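Local coordinates for protein DMATS type aromatic prenyltransferase (Micromonospora olivasterospora, PDB 6ZRY) that probably transfers a dimethylallyl group to the indole ring of tryptophan, at carbon 6, as an aromatic prenyltransferase of the ABBA-barrel fold, at residues L36-P41 with G79-S84; S109-D114 with L202-Q207; T196-D201 with V210-T215; H216-V221 with R252-P257. All blocks are in the same frame, centred on the assembly; numbering follows the deposited sequence.

Overall arrangement
From the N terminus, contact 1 closes first: it brings the end of helix 26-36 to the exit of strand 71-79, and the loop between holds the hairpin of strands 61-68 and 71-79. Contacts 2 and 3 follow and cross, their segments alternating along the chain. Contact 3 zips the hairpin of strands 193-201 and 209-220, whose connecting loop 202-207 reaches helix 111-114 in contact 2; Leu113 packs on Val200 between them. Contact 4 comes last, closing the loop that carries helices 221-228 and 236-247 at the far end of strand 209-220, where Pro257 touches Thr215. Contacts 2 and 4 lie on opposite sides of the chain's centre, about 34 Å apart between centres.

Contact 1 of 4, residues L36-P41 with G79-S84; sequences LGPVGP and GETLGS
Val39 and Leu82 carry the apolar part of this contact, CG2 of Val39 pressing on CD1 of Leu82 at 3.5 Å, tighter than usual for two methyls. The valine has CG1 anti to the backbone N (chi1 168°), which leaves CG2 beside that nitrogen and turned onto the leucine; Pro60 also touches Val39, while Ala49 and Trp50 pack on Leu82. Next to this pair the ring of Pro38 lies against a backbone oxygen, its CG 3.4 Å from Leu82 O. Thr81 divides its two branches. With chi1 at -42° the methyl CG2 meets Gly37 CA at 3.8 Å, while OG1 bonds to Leu35 O near the end of helix 26-36. Gly37 leaves that helix with positive phi, and a side chain there would run into Thr81 CG2 and Pro38 CD. One water joins the backbones: it donates to Leu36 O and Glu80 O, each at 2.8 Å, and accepts from Leu82 N at 3.1 Å. Direct contact is therefore apolar or through proline carbons, so the two segments join by apolar fit and one bridging water, with Thr81 OG1 adding a direct bond to Leu35 O just before residues 36-41.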
loop_
_atom_site.group_PDB
_atom_site.type_symbol
_atom_site.label_atom_id
_atom_site.label_comp_id
_atom_site.label_asym_id
_atom_site.label_seq_id
_atom_site.Cartn_x
_atom_site.Cartn_y
_atom_site.Cartn_z
ATOM N N LEU A 36 -4.751 -15.224 2.826
ATOM C CA LEU A 36 -3.658 -15.875 3.591
ATOM C C LEU A 36 -3.290 -17.239 2.972
ATOM O O LEU A 36 -2.090 -17.644 3.056
ATOM C CB LEU A 36 -4.090 -15.985 5.043
ATOM C CG LEU A 36 -4.016 -14.677 5.834
ATOM C CD1 LEU A 36 -4.641 -14.837 7.204
ATOM C CD2 LEU A 36 -2.571 -14.232 5.967
ATOM N N GLY A 37 -4.250 -17.946 2.387
ATOM C CA GLY A 37 -4.022 -19.302 1.851
ATOM C C GLY A 37 -3.303 -20.165 2.883
ATOM O O GLY A 37 -3.751 -20.248 4.036
ATOM N N PRO A 38 -2.134 -20.777 2.544
ATOM C CA PRO A 38 -1.489 -21.754 3.426
ATOM C C PRO A 38 -0.842 -21.152 4.688
ATOM O O PRO A 38 -0.500 -21.871 5.574
ATOM C CB PRO A 38 -0.429 -22.373 2.511
ATOM C CG PRO A 38 -0.065 -21.253 1.575
ATOM C CD PRO A 38 -1.349 -20.511 1.334
ATOM N N VAL A 39 -0.681 -19.832 4.729
ATOM C CA VAL A 39 -0.138 -19.101 5.903
ATOM C C VAL A 39 -1.168 -19.101 7.034
ATOM O O VAL A 39 -0.760 -19.110 8.214
ATOM C CB VAL A 39 0.273 -17.689 5.492
ATOM C CG1 VAL A 39 0.563 -16.801 6.685
ATOM C CG2 VAL A 39 1.445 -17.745 4.552
ATOM N N GLY A 40 -2.463 -19.077 6.701
ATOM C CA GLY A 40 -3.513 -18.938 7.712
ATOM C C GLY A 40 -3.335 -19.945 8.855
ATOM O O GLY A 40 -3.273 -19.570 10.043
ATOM N N PRO A 41 -3.300 -21.262 8.553
ATOM C CA PRO A 41 -3.188 -22.275 9.592
ATOM C C PRO A 41 -1.798 -22.466 10.204
ATOM O O PRO A 41 -1.666 -23.276 11.143
ATOM C CB PRO A 41 -3.585 -23.581 8.864
ATOM C CG PRO A 41 -4.270 -23.126 7.611
ATOM C CD PRO A 41 -3.560 -21.847 7.233
ATOM N N GLY A 79 -1.817 -7.474 0.845
ATOM C CA GLY A 79 -1.017 -8.674 1.104
ATOM C C GLY A 79 -0.921 -9.595 -0.069
ATOM O O GLY A 79 -1.214 -9.169 -1.211
ATOM N N GLU A 80 -0.458 -10.819 0.196
ATOM C CA GLU A 80 -0.210 -11.805 -0.849
ATOM C C GLU A 80 -0.513 -13.194 -0.292
ATOM O O GLU A 80 -0.456 -13.390 0.926
ATOM C CB GLU A 80 1.218 -11.691 -1.412
ATOM C CG GLU A 80 2.316 -11.960 -0.408
ATOM C CD GLU A 80 3.721 -11.843 -0.976
ATOM O OE1 GLU A 80 3.888 -11.946 -2.214
ATOM O OE2 GLU A 80 4.650 -11.640 -0.180
ATOM N N THR A 81 -0.809 -14.097 -1.199
ATOM C CA THR A 81 -1.025 -15.531 -0.947
ATOM C C THR A 81 0.258 -16.261 -1.308
ATOM O O THR A 81 0.641 -16.260 -2.492
ATOM C CB THR A 81 -2.190 -16.093 -1.747
ATOM O OG1 THR A 81 -3.310 -15.189 -1.759
ATOM C CG2 THR A 81 -2.622 -17.439 -1.197
ATOM N N LEU A 82 0.894 -16.886 -0.330
ATOM C CA LEU A 82 2.155 -17.586 -0.572
ATOM C C LEU A 82 1.850 -18.913 -1.317
ATOM O O LEU A 82 0.748 -19.457 -1.136
ATOM C CB LEU A 82 2.867 -17.804 0.757
ATOM C CG LEU A 82 3.339 -16.526 1.467
ATOM C CD1 LEU A 82 4.205 -16.880 2.663
ATOM C CD2 LEU A 82 4.112 -15.587 0.533
ATOM N N GLY A 83 2.771 -19.350 -2.178
ATOM C CA GLY A 83 2.649 -20.608 -2.940
ATOM C C GLY A 83 2.954 -21.828 -2.083
ATOM O O GLY A 83 3.372 -21.656 -0.894
ATOM N N SER A 84 2.764 -23.035 -2.670
ATOM C CA SER A 84 2.736 -24.332 -1.941
ATOM C C SER A 84 4.127 -24.644 -1.406
ATOM O O SER A 84 4.279 -24.813 -0.198
ATOM C CB SER A 84 2.152 -25.467 -2.756
ATOM O OG SER A 84 1.264 -26.233 -1.948
HETATM O O HOH W 1 -0.117 -15.806 2.338
#

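Contact 2 of 4, residues S109-D114 with L202-Q207; sequences STSRLD and LHDGPQ
Ser109 and Asp204 bring the two backbones together, Asp204 N donating to Ser109 O at 2.8 Å along a nearly straight bond (171°). The imidazole of His203 lies alongside and takes Ser109 N at ND1, in the ring plane. Asp204 sends its carboxylate into the start of helix 111-114, CG beside its own backbone N (chi1 -62°). OD1 receives Arg112 N at 2.8 Å on the syn side but tilted out of the carboxylate plane, and a water that also bridges Leu202 O and Leu113 N. Ser111 OG meets OD2 from above that plane at 2.5 Å, and Ser111 N adds a weak bond to the same oxygen. Arg112 bends at chi2 toward residues 205-207: NH2 donates to Gly205 O at 2.7 Å, with a weak second bond from NH1, and Gln207 C lies over one guanidinium face. A leucine here would probably leave Gly205 O without its guanidinium partner and residues 205-207 less firmly tied to helix 111-114. Leu202 CD1 meets Leu113 CD2 at 3.8 Å; Val147 of strand 141-149 packs on both leucines and Phe145 on Leu202. An acidic side chain receiving N-H groups at a helix N terminus is a common motif; here it fastens a hairpin loop of the ABBA barrel to helix 111-114.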
loop_
_atom_site.group_PDB
_atom_site.type_symbol
_atom_site.label_atom_id
_atom_site.label_comp_id
_atom_site.label_asym_id
_atom_site.label_seq_id
_atom_site.Cartn_x
_atom_site.Cartn_y
_atom_site.Cartn_z
ATOM N N SER A 109 -15.665 -7.879 -14.360
ATOM C CA SER A 109 -14.959 -7.914 -15.657
ATOM C C SER A 109 -13.529 -7.442 -15.429
ATOM O O SER A 109 -13.351 -6.427 -14.745
ATOM C CB SER A 109 -15.685 -7.081 -16.685
ATOM O OG SER A 109 -16.322 -5.972 -16.068
ATOM N N THR A 110 -12.557 -8.171 -15.951
ATOM C CA THR A 110 -11.107 -7.933 -15.703
ATOM C C THR A 110 -10.374 -7.712 -17.024
ATOM O O THR A 110 -9.156 -7.949 -17.066
ATOM C CB THR A 110 -10.507 -9.122 -14.950
ATOM O OG1 THR A 110 -10.645 -10.252 -15.817
ATOM C CG2 THR A 110 -11.183 -9.363 -13.617
ATOM N N SER A 111 -11.083 -7.251 -18.050
ATOM C CA SER A 111 -10.560 -7.108 -19.427
ATOM C C SER A 111 -9.387 -6.116 -19.440
ATOM O O SER A 111 -8.424 -6.393 -20.129
ATOM C CB SER A 111 -11.640 -6.684 -20.384
ATOM O OG SER A 111 -11.921 -5.317 -20.199
ATOM N N ARG A 112 -9.465 -5.012 -18.703
ATOM C CA ARG A 112 -8.370 -3.997 -18.678
ATOM C C ARG A 112 -7.111 -4.626 -18.081
ATOM O O ARG A 112 -6.061 -4.565 -18.732
ATOM C CB ARG A 112 -8.765 -2.736 -17.903
ATOM C CG ARG A 112 -9.836 -1.901 -18.583
ATOM C CD ARG A 112 -9.538 -0.409 -18.493
ATOM N NE ARG A 112 -10.546 0.414 -19.165
ATOM C CZ ARG A 112 -11.749 0.658 -18.679
ATOM N NH1 ARG A 112 -12.593 1.419 -19.356
ATOM N NH2 ARG A 112 -12.114 0.144 -17.517
ATOM N N LEU A 113 -7.226 -5.257 -16.908
ATOM C CA LEU A 113 -6.109 -5.990 -16.252
ATOM C C LEU A 113 -5.601 -7.089 -17.203
ATOM O O LEU A 113 -4.370 -7.177 -17.424
ATOM C CB LEU A 113 -6.592 -6.558 -14.899
ATOM C CG LEU A 113 -5.592 -7.447 -14.160
ATOM C CD1 LEU A 113 -4.342 -6.653 -13.770
ATOM C CD2 LEU A 113 -6.218 -8.092 -12.927
ATOM N N ASP A 114 -6.503 -7.870 -17.799
ATOM C CA ASP A 114 -6.135 -8.980 -18.727
ATOM C C ASP A 114 -5.331 -8.428 -19.908
ATOM O O ASP A 114 -4.355 -9.115 -20.340
ATOM C CB ASP A 114 -7.372 -9.754 -19.186
ATOM C CG ASP A 114 -8.024 -10.547 -18.066
ATOM O OD1 ASP A 114 -9.249 -10.711 -18.106
ATOM O OD2 ASP A 114 -7.304 -10.958 -17.153
ATOM N N LEU A 202 -9.338 -4.384 -9.868
ATOM C CA LEU A 202 -9.581 -5.707 -10.476
ATOM C C LEU A 202 -10.703 -5.546 -11.509
ATOM O O LEU A 202 -10.573 -6.060 -12.624
ATOM C CB LEU A 202 -9.978 -6.688 -9.371
ATOM C CG LEU A 202 -10.241 -8.117 -9.827
ATOM C CD1 LEU A 202 -9.025 -8.710 -10.509
ATOM C CD2 LEU A 202 -10.660 -8.983 -8.666
ATOM N N HIS A 203 -11.744 -4.816 -11.131
ATOM C CA HIS A 203 -12.971 -4.618 -11.934
ATOM C C HIS A 203 -12.741 -3.487 -12.942
ATOM O O HIS A 203 -12.357 -2.385 -12.509
ATOM C CB HIS A 203 -14.155 -4.322 -11.011
ATOM C CG HIS A 203 -15.444 -4.158 -11.728
ATOM N ND1 HIS A 203 -15.859 -5.044 -12.697
ATOM C CD2 HIS A 203 -16.418 -3.222 -11.620
ATOM C CE1 HIS A 203 -17.032 -4.653 -13.172
ATOM N NE2 HIS A 203 -17.395 -3.541 -12.524
ATOM N N ASP A 204 -12.986 -3.741 -14.221
ATOM C CA ASP A 204 -13.061 -2.670 -15.253
ATOM C C ASP A 204 -14.031 -1.590 -14.765
ATOM O O ASP A 204 -15.199 -1.901 -14.576
ATOM C CB ASP A 204 -13.561 -3.197 -16.600
ATOM C CG ASP A 204 -12.678 -4.251 -17.225
ATOM O OD1 ASP A 204 -11.473 -4.283 -16.899
ATOM O OD2 ASP A 204 -13.203 -5.028 -18.049
ATOM N N GLY A 205 -13.556 -0.368 -14.582
ATOM C CA GLY A 205 -14.413 0.806 -14.323
ATOM C C GLY A 205 -14.892 1.431 -15.638
ATOM O O GLY A 205 -14.556 0.942 -16.717
ATOM N N PRO A 206 -15.665 2.537 -15.584
ATOM C CA PRO A 206 -16.108 3.231 -16.793
ATOM C C PRO A 206 -14.942 3.741 -17.655
ATOM O O PRO A 206 -15.101 3.830 -18.829
ATOM C CB PRO A 206 -16.939 4.417 -16.262
ATOM C CG PRO A 206 -16.473 4.595 -14.815
ATOM C CD PRO A 206 -16.131 3.197 -14.351
ATOM N N GLN A 207 -13.797 4.057 -17.043
ATOM C CA GLN A 207 -12.599 4.531 -17.779
ATOM C C GLN A 207 -11.337 3.891 -17.182
ATOM O O GLN A 207 -11.366 3.434 -16.012
ATOM C CB GLN A 207 -12.571 6.062 -17.796
ATOM C CG GLN A 207 -12.757 6.707 -16.440
ATOM C CD GLN A 207 -12.813 8.211 -16.521
ATOM O OE1 GLN A 207 -12.673 8.808 -17.599
ATOM N NE2 GLN A 207 -13.018 8.840 -15.369
HETATM O O HOH W 2 -9.719 -4.783 -15.095
#

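Contact 3 of 4, residues T196-D201 with V210-T215; sequences TFFAVD and VKLYLT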
loop_
_atom_site.group_PDB
_atom_site.type_symbol
_atom_site.label_atom_id
_atom_site.label_comp_id
_atom_site.label_asym_id
_atom_site.label_seq_id
_atom_site.Cartn_x
_atom_site.Cartn_y
_atom_site.Cartn_z
ATOM N N THR A 196 7.663 1.308 -8.328
ATOM C CA THR A 196 7.512 0.326 -7.234
ATOM C C THR A 196 6.207 -0.450 -7.387
ATOM O O THR A 196 6.222 -1.657 -7.160
ATOM C CB THR A 196 7.614 1.012 -5.872
ATOM O OG1 THR A 196 8.899 1.640 -5.838
ATOM C CG2 THR A 196 7.466 0.018 -4.740
ATOM N N PHE A 197 5.096 0.222 -7.668
ATOM C CA PHE A 197 3.797 -0.453 -7.857
ATOM C C PHE A 197 3.077 0.116 -9.066
ATOM O O PHE A 197 3.066 1.328 -9.244
ATOM C CB PHE A 197 2.831 -0.280 -6.672
ATOM C CG PHE A 197 3.323 -0.792 -5.338
ATOM C CD1 PHE A 197 3.625 -2.128 -5.159
ATOM C CD2 PHE A 197 3.427 0.062 -4.256
ATOM C CE1 PHE A 197 4.027 -2.607 -3.919
ATOM C CE2 PHE A 197 3.837 -0.407 -3.015
ATOM C CZ PHE A 197 4.143 -1.746 -2.851
ATOM N N PHE A 198 2.445 -0.771 -9.823
ATOM C CA PHE A 198 1.473 -0.444 -10.872
ATOM C C PHE A 198 0.142 -1.000 -10.409
ATOM O O PHE A 198 0.006 -2.229 -10.435
ATOM C CB PHE A 198 1.970 -1.042 -12.190
ATOM C CG PHE A 198 1.139 -0.727 -13.402
ATOM C CD1 PHE A 198 -0.048 -1.415 -13.661
ATOM C CD2 PHE A 198 1.578 0.207 -14.332
ATOM C CE1 PHE A 198 -0.803 -1.128 -14.795
ATOM C CE2 PHE A 198 0.815 0.496 -15.452
ATOM C CZ PHE A 198 -0.368 -0.172 -15.682
ATOM N N ALA A 199 -0.758 -0.152 -9.936
ATOM C CA ALA A 199 -1.976 -0.557 -9.205
ATOM C C ALA A 199 -3.197 -0.235 -10.058
ATOM O O ALA A 199 -3.269 0.855 -10.567
ATOM C CB ALA A 199 -2.029 0.111 -7.862
ATOM N N VAL A 200 -4.080 -1.218 -10.245
ATOM C CA VAL A 200 -5.367 -1.050 -10.976
ATOM C C VAL A 200 -6.491 -1.710 -10.188
ATOM O O VAL A 200 -6.219 -2.655 -9.393
ATOM C CB VAL A 200 -5.272 -1.641 -12.391
ATOM C CG1 VAL A 200 -4.229 -0.917 -13.240
ATOM C CG2 VAL A 200 -4.997 -3.124 -12.344
ATOM N N ASP A 201 -7.718 -1.249 -10.393
ATOM C CA ASP A 201 -8.904 -1.973 -9.870
ATOM C C ASP A 201 -8.941 -3.336 -10.573
ATOM O O ASP A 201 -8.577 -3.411 -11.797
ATOM C CB ASP A 201 -10.200 -1.198 -10.120
ATOM C CG ASP A 201 -10.264 0.182 -9.478
ATOM O OD1 ASP A 201 -9.658 0.374 -8.428
ATOM O OD2 ASP A 201 -10.931 1.035 -10.034
ATOM N N VAL A 210 -5.014 4.084 -13.468
ATOM C CA VAL A 210 -3.824 3.407 -12.885
ATOM C C VAL A 210 -3.256 4.299 -11.785
ATOM O O VAL A 210 -3.207 5.543 -11.961
ATOM C CB VAL A 210 -2.764 3.121 -13.949
ATOM C CG1 VAL A 210 -1.470 2.587 -13.340
ATOM C CG2 VAL A 210 -3.288 2.195 -15.043
ATOM N N LYS A 211 -2.832 3.690 -10.693
ATOM C CA LYS A 211 -2.077 4.386 -9.658
ATOM C C LYS A 211 -0.642 3.876 -9.725
ATOM O O LYS A 211 -0.445 2.671 -9.544
ATOM C CB LYS A 211 -2.785 4.146 -8.338
ATOM C CG LYS A 211 -2.548 5.165 -7.279
ATOM C CD LYS A 211 -3.666 5.116 -6.232
ATOM C CE LYS A 211 -3.202 5.410 -4.833
ATOM N NZ LYS A 211 -4.345 5.397 -3.876
ATOM N N LEU A 212 0.303 4.754 -10.081
ATOM C CA LEU A 212 1.732 4.413 -10.149
ATOM C C LEU A 212 2.429 4.948 -8.911
ATOM O O LEU A 212 2.300 6.143 -8.632
ATOM C CB LEU A 212 2.333 5.004 -11.422
ATOM C CG LEU A 212 3.789 4.633 -11.695
ATOM C CD1 LEU A 212 3.946 3.159 -12.014
ATOM C CD2 LEU A 212 4.352 5.476 -12.820
ATOM N N TYR A 213 3.206 4.111 -8.255
ATOM C CA TYR A 213 3.965 4.498 -7.050
ATOM C C TYR A 213 5.444 4.570 -7.383
ATOM O O TYR A 213 5.954 3.581 -7.978
ATOM C CB TYR A 213 3.763 3.484 -5.941
ATOM C CG TYR A 213 2.395 3.390 -5.319
ATOM C CD1 TYR A 213 1.287 2.965 -6.040
ATOM C CD2 TYR A 213 2.231 3.582 -3.948
ATOM C CE1 TYR A 213 0.043 2.819 -5.453
ATOM C CE2 TYR A 213 0.988 3.430 -3.345
ATOM C CZ TYR A 213 -0.107 3.042 -4.104
ATOM O OH TYR A 213 -1.338 2.853 -3.543
ATOM N N LEU A 214 6.096 5.668 -7.021
ATOM C CA LEU A 214 7.560 5.900 -7.196
ATOM C C LEU A 214 8.198 5.929 -5.811
ATOM O O LEU A 214 7.660 6.629 -4.961
ATOM C CB LEU A 214 7.791 7.245 -7.869
ATOM C CG LEU A 214 7.751 7.299 -9.381
ATOM C CD1 LEU A 214 6.455 6.761 -9.920
ATOM C CD2 LEU A 214 7.946 8.762 -9.845
ATOM N N THR A 215 9.296 5.233 -5.623
ATOM C CA THR A 215 10.096 5.282 -4.392
ATOM C C THR A 215 11.253 6.228 -4.649
ATOM O O THR A 215 11.992 6.015 -5.634
ATOM C CB THR A 215 10.545 3.891 -3.946
ATOM O OG1 THR A 215 9.372 3.083 -3.760
ATOM C CG2 THR A 215 11.370 3.928 -2.682
#
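With CG beside the backbone N in both Phe197 and Tyr213 (chi1 -59° and -68°), the edge of Phe197 turns onto the face of Tyr213; as a cross-strand pair the two side chains share a face of the sheet. The stack is T-shaped, planes at 89°, with Phe197 CD2 3.6 Å from Tyr213 CG, offset toward the rim of that face. On the other side Phe198 swings CG away from its backbone N, and Val210 CG1 sits over the centre of its ring, a CH-pi contact at 3.8 Å from the centroid. Val210 CG2 also packs on Val200 CG1. Antiparallel backbone bonds hold the register: Tyr213 N to Phe197 O at 3.0 Å, and Ala199 and Lys211 paired both ways. Thr196 and Phe197 both face Tyr213 in a classic beta bulge, Thr196 N bonding to Tyr213 O at 2.9 Å and Phe197 N only weakly. The hydroxyls of Thr196 and Thr215 meet OG1 to OG1 at 2.6 Å. Phe197 belongs to the tryptophan pocket and touches the ligand, and Tyr213 OH bonds to Tyr148 OH. The hairpin lies between strands 141-149 and 258-265 of the barrel; helix 159-170 covers Phe198 and Val210, and helix 174-182 covers Leu212.

Contact 4 of 4, residues H216-V221 with R252-P257; sequences HHEAEV and RFDGRP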
loop_
_atom_site.group_PDB
_atom_site.type_symbol
_atom_site.label_atom_id
_atom_site.label_comp_id
_atom_site.label_asym_id
_atom_site.label_seq_id
_atom_site.Cartn_x
_atom_site.Cartn_y
_atom_site.Cartn_z
ATOM N N HIS A 216 11.382 7.238 -3.807
ATOM C CA HIS A 216 12.399 8.300 -3.900
ATOM C C HIS A 216 13.509 8.000 -2.895
ATOM O O HIS A 216 13.373 8.413 -1.732
ATOM C CB HIS A 216 11.751 9.670 -3.647
ATOM C CG HIS A 216 10.663 10.011 -4.598
ATOM N ND1 HIS A 216 10.909 10.304 -5.935
ATOM C CD2 HIS A 216 9.335 10.163 -4.422
ATOM C CE1 HIS A 216 9.778 10.580 -6.536
ATOM N NE2 HIS A 216 8.805 10.531 -5.635
ATOM N N HIS A 217 14.553 7.301 -3.301
ATOM C CA HIS A 217 15.645 6.870 -2.391
ATOM C C HIS A 217 16.465 8.084 -1.944
ATOM O O HIS A 217 16.767 8.926 -2.792
ATOM C CB HIS A 217 16.499 5.781 -3.048
ATOM C CG HIS A 217 15.762 4.501 -3.183
ATOM N ND1 HIS A 217 15.622 3.613 -2.124
ATOM C CD2 HIS A 217 15.046 3.998 -4.211
ATOM C CE1 HIS A 217 14.895 2.587 -2.514
ATOM N NE2 HIS A 217 14.518 2.804 -3.804
ATOM N N GLU A 218 16.768 8.166 -0.643
ATOM C CA GLU A 218 17.650 9.203 -0.034
ATOM C C GLU A 218 17.293 10.565 -0.631
ATOM O O GLU A 218 18.145 11.170 -1.323
ATOM C CB GLU A 218 19.118 8.853 -0.291
ATOM C CG GLU A 218 19.589 7.626 0.470
ATOM C CD GLU A 218 20.437 6.691 -0.370
ATOM O OE1 GLU A 218 21.592 6.419 0.023
ATOM O OE2 GLU A 218 19.943 6.245 -1.418
ATOM N N ALA A 219 16.068 11.008 -0.409
ATOM C CA ALA A 219 15.463 12.115 -1.167
ATOM C C ALA A 219 15.277 13.325 -0.261
ATOM O O ALA A 219 14.898 13.160 0.953
ATOM C CB ALA A 219 14.149 11.683 -1.783
ATOM N N GLU A 220 15.505 14.502 -0.829
ATOM C CA GLU A 220 15.115 15.799 -0.233
ATOM C C GLU A 220 13.616 15.997 -0.460
ATOM O O GLU A 220 13.152 15.711 -1.579
ATOM C CB GLU A 220 15.900 16.939 -0.887
ATOM C CG GLU A 220 17.395 16.809 -0.715
ATOM C CD GLU A 220 17.900 17.180 0.662
ATOM O OE1 GLU A 220 17.060 17.503 1.550
ATOM O OE2 GLU A 220 19.142 17.137 0.859
ATOM N N VAL A 221 12.902 16.493 0.538
ATOM C CA VAL A 221 11.460 16.864 0.407
ATOM C C VAL A 221 11.313 17.862 -0.760
ATOM O O VAL A 221 10.311 17.821 -1.435
ATOM C CB VAL A 221 10.874 17.389 1.737
ATOM C CG1 VAL A 221 11.570 18.627 2.249
ATOM C CG2 VAL A 221 9.393 17.654 1.632
ATOM N N ARG A 252 15.884 15.514 4.727
ATOM C CA ARG A 252 16.470 14.399 3.948
ATOM C C ARG A 252 15.947 13.111 4.544
ATOM O O ARG A 252 16.298 12.826 5.669
ATOM C CB ARG A 252 17.993 14.320 4.063
ATOM C CG ARG A 252 18.742 15.504 3.502
ATOM C CD ARG A 252 20.210 15.194 3.182
ATOM N NE ARG A 252 20.486 13.861 2.594
ATOM C CZ ARG A 252 19.970 13.373 1.441
ATOM N NH1 ARG A 252 19.098 14.066 0.728
ATOM N NH2 ARG A 252 20.318 12.170 1.022
ATOM N N PHE A 253 15.149 12.373 3.814
ATOM C CA PHE A 253 14.603 11.079 4.274
ATOM C C PHE A 253 15.613 10.007 3.842
ATOM O O PHE A 253 15.396 9.318 2.837
ATOM C CB PHE A 253 13.155 10.966 3.811
ATOM C CG PHE A 253 12.209 11.890 4.558
ATOM C CD1 PHE A 253 12.172 13.256 4.302
ATOM C CD2 PHE A 253 11.369 11.390 5.547
ATOM C CE1 PHE A 253 11.305 14.086 4.999
ATOM C CE2 PHE A 253 10.489 12.225 6.230
ATOM C CZ PHE A 253 10.468 13.571 5.963
ATOM N N ASP A 254 16.711 9.916 4.604
ATOM C CA ASP A 254 17.863 9.002 4.369
ATOM C C ASP A 254 17.666 7.672 5.096
ATOM O O ASP A 254 18.497 6.776 4.886
ATOM C CB ASP A 254 19.178 9.647 4.799
ATOM C CG ASP A 254 19.650 10.684 3.815
ATOM O OD1 ASP A 254 19.173 10.647 2.639
ATOM O OD2 ASP A 254 20.485 11.528 4.219
ATOM N N GLY A 255 16.620 7.543 5.908
ATOM C CA GLY A 255 16.151 6.234 6.394
ATOM C C GLY A 255 15.315 5.559 5.333
ATOM O O GLY A 255 15.721 5.569 4.162
ATOM N N ARG A 256 14.169 5.011 5.705
ATOM C CA ARG A 256 13.236 4.425 4.738
ATOM C C ARG A 256 12.737 5.553 3.845
ATOM O O ARG A 256 12.569 6.686 4.306
ATOM C CB ARG A 256 12.130 3.664 5.446
ATOM C CG ARG A 256 12.638 2.421 6.146
ATOM C CD ARG A 256 11.499 1.589 6.675
ATOM N NE ARG A 256 11.941 0.533 7.564
ATOM C CZ ARG A 256 12.354 -0.682 7.186
ATOM N NH1 ARG A 256 12.403 -1.018 5.905
ATOM N NH2 ARG A 256 12.734 -1.552 8.108
ATOM N N PRO A 257 12.591 5.287 2.527
ATOM C CA PRO A 257 12.375 6.345 1.550
ATOM C C PRO A 257 10.932 6.861 1.520
ATOM O O PRO A 257 10.024 6.092 1.743
ATOM C CB PRO A 257 12.712 5.650 0.210
ATOM C CG PRO A 257 12.354 4.210 0.438
ATOM C CD PRO A 257 12.688 3.960 1.900
HETATM O O HOH W 3 13.301 9.486 0.691
HETATM O O HOH W 4 15.777 6.450 1.470
#
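Charge comes first: Glu220 and Arg252 meet in a salt bridge, OE2 to NH1 at 3.1 Å, the hydrogen bond within it weak. The carboxylate and guanidinium planes stand 54° apart, and OE2 also lies against Arg252 CG. A bend at chi3 (39°) turns the guanidinium back toward Asp254, just past its own short strand, where NE donates weakly to Asp254 OD2 and NH2 forms a salt bridge with Asp254 OD1 that is modelled very short. NH2 also makes a weak bond to Glu218 O at 3.3 Å. A methionine in place of Arg252 would probably leave Glu220 and Asp254 without their shared positive partner and free both carboxylates to turn. Backbone pairing is sparse: Phe253 N donates to Ala219 O at 3.0 Å. These are the frayed ends of the barrel sheet, where the end of strand 209-220 pairs antiparallel, though weakly, with the two-residue strand 252-253 just before helix 221-228, with Glu220 at the helix N-cap position. Two waters bridge the backbones: one donates to His216 O at 2.7 Å and to Phe253 O and weakly accepts from Ala219 N, and another accepts from Glu218 N at 2.9 Å while donating to Phe253 O and Gly255 O. Packing closes the far end, where Pro257 CB rests on His216 O at 3.4 Å and the proline lies alongside His217; Tyr283 meets Phe253 edge-to-face.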